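Local coordinates for protein putative histidinol-phosphate aminotransferase (PDB 3LY1) that probably works as a pyridoxal-phosphate-dependent aminotransferase of the histidinol-phosphate aminotransferase subfamily, at residues P302-D305 with Y306-M310; L332-P335 with Q336-Q339. All blocks are in the same frame, centred on the assembly; numbering follows the deposited sequence.

Interaction 1. Residues P302-D305 with Y306-M310; sequences PLKD and YQTHM
Q307 lays its amide over the isobutyl group of L303, one helical turn earlier, the two side chains crossing obliquely with Q307 CD 3.8 Å from L303 CG and Q307 CG 3.9 Å from L303 CD1. The chain of Q307 runs back toward the start of the helix because its CG stands anti to its own carbonyl carbon (chi1 -70°) and the rest is extended. This brings the amide beside L303, where its two ends go different ways: NE2 is hydrogen-bonded to the backbone oxygen of G318, which fixes the rotation of the amide, while OE1 turns to K304. There it accepts a hydrogen bond from a water that in turn accepts one from K304 NZ at 2.8 Å, so lysine and glutamine are bridged rather than in direct polar contact. The bend of the K304 chain at chi2 (72°) lets it cross the Q307 side chain at about a right angle, K304 CD lying 3.9 Å from Q307 OE1.

Further round the helix, T308 OG1 donates to K304 O at 3.0 Å. T308 N binds the same oxygen from the opposite face of the carbonyl plane, so one acceptor is gripped twice by one residue. The imidazole of H309 lies obliquely by D305 O, with H309 ND1 3.0 Å from that oxygen but badly angled for a hydrogen bond; the donor is the backbone H309 N, 2.8 Å from D305 O. The ring also stacks with W353. On the buried side Y306 packs against C328 of strand 327-331 and M345 of helix 335-350.

The backbone bond from Y306 N to P302 O (3.0 Å) closes the first turn, with P302 as N-cap. The arrangement is that of the first turns of an amphipathic helix, its inner face laid on strand 327-331 and helix 335-350, its outer face bearing K304 and T308.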
ATOM      1  N   PRO A 302      12.879  18.013 -31.814  1.00 19.78           N
ATOM      2  CA  PRO A 302      11.925  18.136 -30.706  1.00 20.09           C
ATOM      3  C   PRO A 302      11.649  16.799 -29.984  1.00 19.50           C
ATOM      4  O   PRO A 302      11.445  15.742 -30.625  1.00 19.86           O
ATOM      5  CB  PRO A 302      10.655  18.707 -31.378  1.00 20.34           C
ATOM      6  CG  PRO A 302      11.187  19.480 -32.605  1.00 20.88           C
ATOM      7  CD  PRO A 302      12.360  18.614 -33.064  1.00 20.35           C
ATOM      8  N   LEU A 303      11.659  16.852 -28.654  1.00 19.69           N
ATOM      9  CA  LEU A 303      11.435  15.659 -27.826  1.00 18.84           C
ATOM     10  C   LEU A 303      10.143  15.001 -28.249  1.00 18.70           C
ATOM     11  O   LEU A 303      10.106  13.819 -28.436  1.00 18.16           O
ATOM     12  CB  LEU A 303      11.410  16.039 -26.337  1.00 18.89           C
ATOM     13  CG  LEU A 303      11.037  14.926 -25.338  1.00 19.02           C
ATOM     14  CD1 LEU A 303      12.008  13.723 -25.393  1.00 18.82           C
ATOM     15  CD2 LEU A 303      10.925  15.534 -23.909  1.00 19.88           C
ATOM     16  N   LYS A 304       9.088  15.792 -28.459  1.00 19.80           N
ATOM     17  CA  LYS A 304       7.768  15.220 -28.760  1.00 20.97           C
ATOM     18  C   LYS A 304       7.752  14.474 -30.077  1.00 20.42           C
ATOM     19  O   LYS A 304       7.112  13.430 -30.194  1.00 19.29           O
ATOM     20  CB  LYS A 304       6.692  16.321 -28.766  1.00 22.55           C
ATOM     21  CG  LYS A 304       5.263  15.823 -29.062  1.00 27.14           C
ATOM     22  CD  LYS A 304       4.712  15.049 -27.859  1.00 33.04           C
ATOM     23  CE  LYS A 304       3.235  14.634 -28.017  1.00 35.65           C
ATOM     24  NZ  LYS A 304       2.757  14.055 -26.700  1.00 37.19           N
ATOM     25  N   ASP A 305       8.458  15.009 -31.072  1.00 20.17           N
ATOM     26  CA  ASP A 305       8.598  14.296 -32.364  1.00 20.10           C
ATOM     27  C   ASP A 305       9.346  12.964 -32.155  1.00 18.98           C
ATOM     28  O   ASP A 305       8.958  11.921 -32.672  1.00 18.32           O
ATOM     29  CB  ASP A 305       9.359  15.132 -33.399  1.00 20.23           C
ATOM     30  CG  ASP A 305       8.639  16.421 -33.767  1.00 23.34           C
ATOM     31  OD1 ASP A 305       7.516  16.648 -33.267  1.00 26.39           O
ATOM     32  OD2 ASP A 305       9.222  17.202 -34.546  1.00 27.10           O
ATOM     33  N   TYR A 306      10.427  13.023 -31.395  1.00 18.67           N
ATOM     34  CA  TYR A 306      11.225  11.840 -31.151  1.00 17.70           C
ATOM     35  C   TYR A 306      10.425  10.771 -30.383  1.00 17.80           C
ATOM     36  O   TYR A 306      10.473   9.570 -30.715  1.00 16.23           O
ATOM     37  CB  TYR A 306      12.491  12.234 -30.410  1.00 18.38           C
ATOM     38  CG  TYR A 306      13.447  11.081 -30.202  1.00 15.88           C
ATOM     39  CD1 TYR A 306      13.954  10.369 -31.288  1.00 13.98           C
ATOM     40  CD2 TYR A 306      13.823  10.671 -28.924  1.00 18.96           C
ATOM     41  CE1 TYR A 306      14.819   9.316 -31.113  1.00 13.68           C
ATOM     42  CE2 TYR A 306      14.717   9.585 -28.741  1.00 15.00           C
ATOM     43  CZ  TYR A 306      15.206   8.916 -29.854  1.00 14.31           C
ATOM     44  OH  TYR A 306      16.073   7.829 -29.741  1.00 13.98           O
ATOM     45  N   GLN A 307       9.656  11.208 -29.384  1.00 17.91           N
ATOM     46  CA  GLN A 307       8.820  10.281 -28.615  1.00 17.62           C
ATOM     47  C   GLN A 307       7.793   9.616 -29.544  1.00 18.51           C
ATOM     48  O   GLN A 307       7.522   8.414 -29.419  1.00 18.49           O
ATOM     49  CB  GLN A 307       8.080  10.989 -27.464  1.00 18.47           C
ATOM     50  CG  GLN A 307       8.957  11.456 -26.289  1.00 15.45           C
ATOM     51  CD  GLN A 307       8.221  12.363 -25.377  1.00 18.16           C
ATOM     52  OE1 GLN A 307       7.408  13.154 -25.847  1.00 17.56           O
ATOM     53  NE2 GLN A 307       8.484  12.275 -24.053  1.00 14.05           N
ATOM     54  N   THR A 308       7.232  10.402 -30.471  1.00 19.57           N
ATOM     55  CA  THR A 308       6.177   9.913 -31.367  1.00 19.19           C
ATOM     56  C   THR A 308       6.757   8.961 -32.393  1.00 19.12           C
ATOM     57  O   THR A 308       6.150   7.926 -32.683  1.00 18.63           O
ATOM     58  CB  THR A 308       5.405  11.064 -32.092  1.00 19.93           C
ATOM     59  OG1 THR A 308       4.700  11.844 -31.120  1.00 22.04           O
ATOM     60  CG2 THR A 308       4.377  10.494 -33.093  1.00 18.85           C
ATOM     61  N   HIS A 309       7.930   9.290 -32.946  1.00 19.05           N
ATOM     62  CA  HIS A 309       8.557   8.403 -33.931  1.00 18.58           C
ATOM     63  C   HIS A 309       9.000   7.065 -33.326  1.00 18.07           C
ATOM     64  O   HIS A 309       8.821   6.001 -33.919  1.00 17.29           O
ATOM     65  CB  HIS A 309       9.701   9.098 -34.675  1.00 19.37           C
ATOM     66  CG  HIS A 309       9.248  10.225 -35.563  1.00 20.15           C
ATOM     67  ND1 HIS A 309       9.818  11.480 -35.530  1.00 19.98           N
ATOM     68  CD2 HIS A 309       8.259  10.290 -36.488  1.00 23.83           C
ATOM     69  CE1 HIS A 309       9.198  12.272 -36.391  1.00 23.64           C
ATOM     70  NE2 HIS A 309       8.247  11.574 -36.986  1.00 25.22           N
HETATM   71  N   MSE A 310       9.544   7.120 -32.120  1.00 17.92           N
HETATM   72  CA  MSE A 310       9.910   5.901 -31.405  1.00 17.51           C
HETATM   73  C   MSE A 310       8.654   5.070 -31.038  1.00 17.15           C
HETATM   74  O   MSE A 310       8.656   3.856 -31.224  1.00 15.56           O
HETATM   75  CB  MSE A 310      10.772   6.237 -30.178  1.00 17.34           C
HETATM   76  CG  MSE A 310      12.282   6.432 -30.524  1.00 19.23           C
HETATM   77 SE   MSE A 310      13.060   4.698 -31.014  0.75 18.70          SE
HETATM   78  CE  MSE A 310      14.805   5.273 -31.655  1.00 21.29           C
TER
HETATM   79  O   HOH W   1       4.590  11.986 -26.912  1.00 41.47           O

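Interaction 2. Residues L332-P335 with Q336-Q339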
ATOM      1  N   LEU A 332      17.028   1.485 -19.560  1.00 15.41           N
ATOM      2  CA  LEU A 332      17.864   0.453 -20.150  1.00 15.87           C
ATOM      3  C   LEU A 332      17.102  -0.865 -20.188  1.00 16.08           C
ATOM      4  O   LEU A 332      16.699  -1.396 -19.160  1.00 15.89           O
ATOM      5  CB  LEU A 332      19.187   0.355 -19.427  1.00 15.87           C
ATOM      6  CG  LEU A 332      20.108   1.581 -19.493  1.00 16.19           C
ATOM      7  CD1 LEU A 332      21.394   1.364 -18.646  1.00 16.90           C
ATOM      8  CD2 LEU A 332      20.471   1.953 -20.923  1.00 19.23           C
ATOM      9  N   GLY A 333      16.840  -1.330 -21.406  1.00 15.94           N
ATOM     10  CA  GLY A 333      16.248  -2.647 -21.652  1.00 16.38           C
ATOM     11  C   GLY A 333      17.276  -3.761 -21.615  1.00 16.06           C
ATOM     12  O   GLY A 333      18.411  -3.564 -21.188  1.00 16.01           O
ATOM     13  N   THR A 334      16.882  -4.952 -22.063  1.00 16.34           N
ATOM     14  CA  THR A 334      17.816  -6.078 -22.122  1.00 16.52           C
ATOM     15  C   THR A 334      18.853  -5.721 -23.189  1.00 16.21           C
ATOM     16  O   THR A 334      18.590  -4.829 -24.009  1.00 15.63           O
ATOM     17  CB  THR A 334      17.129  -7.403 -22.527  1.00 17.30           C
ATOM     18  OG1 THR A 334      16.671  -7.325 -23.889  1.00 17.36           O
ATOM     19  CG2 THR A 334      15.956  -7.719 -21.590  1.00 18.61           C
ATOM     20  N   PRO A 335      20.022  -6.393 -23.177  1.00 16.51           N
ATOM     21  CA  PRO A 335      21.048  -6.084 -24.198  1.00 17.01           C
ATOM     22  C   PRO A 335      20.511  -6.205 -25.640  1.00 17.44           C
ATOM     23  O   PRO A 335      20.789  -5.346 -26.491  1.00 17.44           O
ATOM     24  CB  PRO A 335      22.169  -7.104 -23.883  1.00 17.53           C
ATOM     25  CG  PRO A 335      22.048  -7.252 -22.331  1.00 17.34           C
ATOM     26  CD  PRO A 335      20.548  -7.297 -22.122  1.00 15.86           C
ATOM     27  N   GLN A 336      19.702  -7.240 -25.887  1.00 16.90           N
ATOM     28  CA  GLN A 336      19.142  -7.429 -27.226  0.50 17.12           C
ATOM     29  C   GLN A 336      18.150  -6.323 -27.547  1.00 16.94           C
ATOM     30  O   GLN A 336      18.119  -5.831 -28.685  1.00 15.75           O
ATOM     31  CB  GLN A 336      18.488  -8.790 -27.394  0.50 17.50           C
ATOM     32  CG  GLN A 336      19.481  -9.925 -27.595  0.50 18.64           C
ATOM     33  CD  GLN A 336      18.806 -11.267 -27.496  0.50 20.30           C
ATOM     34  OE1 GLN A 336      18.450 -11.714 -26.404  0.50 22.47           O
ATOM     35  NE2 GLN A 336      18.604 -11.911 -28.633  0.50 20.96           N
ATOM     36  N   GLU A 337      17.368  -5.870 -26.560  1.00 17.24           N
ATOM     37  CA  GLU A 337      16.463  -4.757 -26.830  1.00 17.12           C
ATOM     38  C   GLU A 337      17.255  -3.480 -27.168  1.00 16.75           C
ATOM     39  O   GLU A 337      16.838  -2.683 -28.026  1.00 16.38           O
ATOM     40  CB  GLU A 337      15.503  -4.512 -25.662  1.00 18.25           C
ATOM     41  CG  GLU A 337      14.398  -5.559 -25.481  1.00 19.91           C
ATOM     42  CD  GLU A 337      13.588  -5.347 -24.191  1.00 22.64           C
ATOM     43  OE1 GLU A 337      14.108  -4.728 -23.219  1.00 20.80           O
ATOM     44  OE2 GLU A 337      12.425  -5.807 -24.155  1.00 25.35           O
HETATM   45  N   MSE A 338      18.360  -3.244 -26.464  1.00 16.56           N
HETATM   46  CA  MSE A 338      19.096  -1.990 -26.616  0.50 16.56           C
HETATM   47  C   MSE A 338      19.896  -1.970 -27.915  1.00 16.66           C
HETATM   48  O   MSE A 338      20.059  -0.911 -28.511  1.00 16.62           O
HETATM   49  CB  MSE A 338      19.999  -1.701 -25.405  0.50 16.57           C
HETATM   50  CG  MSE A 338      19.223  -1.361 -24.153  0.50 16.21           C
HETATM   51 SE   MSE A 338      17.556  -0.392 -24.491  0.38 18.04          SE
HETATM   52  CE  MSE A 338      18.254   1.326 -25.139  0.50 15.69           C
ATOM     53  N   GLN A 339      20.383  -3.136 -28.353  1.00 16.86           N
ATOM     54  CA  GLN A 339      20.964  -3.258 -29.701  1.00 16.47           C
ATOM     55  C   GLN A 339      19.951  -2.896 -30.808  1.00 16.34           C
ATOM     56  O   GLN A 339      20.265  -2.185 -31.762  1.00 15.99           O
ATOM     57  CB  GLN A 339      21.531  -4.653 -29.961  1.00 17.14           C
ATOM     58  CG  GLN A 339      22.233  -4.722 -31.307  1.00 18.86           C
ATOM     59  CD  GLN A 339      23.465  -3.822 -31.355  1.00 21.14           C
ATOM     60  OE1 GLN A 339      24.264  -3.816 -30.418  1.00 21.42           O
ATOM     61  NE2 GLN A 339      23.610  -3.046 -32.436  1.00 21.84           N
TER
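T334 and E337 hold each other across the first turn of helix 335-350, each side chain taking the other's backbone NH. T334 OG1 accepts from E337 N at 3.1 Å, placed for this by a chi1 of 67° that sets the hydroxyl between the backbone N and the carbonyl carbon. In return E337 OE1 receives T334 N at 3.0 Å, on the anti side of the carboxylate and 32° out of its plane. The carboxylate reaches back because CG lies beside the backbone N (chi1 -72°) and the chain is extended beyond it.

Packing is tight around these bonds, with E337 OE1 also 3.4 Å from G333 CA, and L332 and P335 pressed on helix 259-283, whose S272 is hydrogen-bonded to G333 O. The selenium of selenomethionine M338 approaches G333 in one of two conformers. The opposite character belongs to Q336 and Q339, both exposed: the end of the Q339 side chain lies clear of the turn, its NE2 hydrogen-bonded to OD2 of D343.

Together the reciprocal bonds make a capping box, which occupies two backbone NH groups at the helix start and puts a carboxylate where the helix dipole would probably stabilise its negative charge.

Both contacts are helix starts in the same part of the chain; their centres lie 19 Å apart and they do not touch. Interaction 1 buries L303, Y306 and M310 and exposes K304 and T308; interaction 2 buries L332, G333 and M338 and exposes Q336 and Q339. They are joined through intervening structure: helix 303-312, which holds interaction 1, packs on helix 335-350, whose first turn is interaction 2, and on strand 327-331 leading into that turn. Side chains link along an established helix at 302-310, but cap its start reciprocally at 332-339, where the side chain of L332 lies about 14 Å from the bound pyridoxal phosphate.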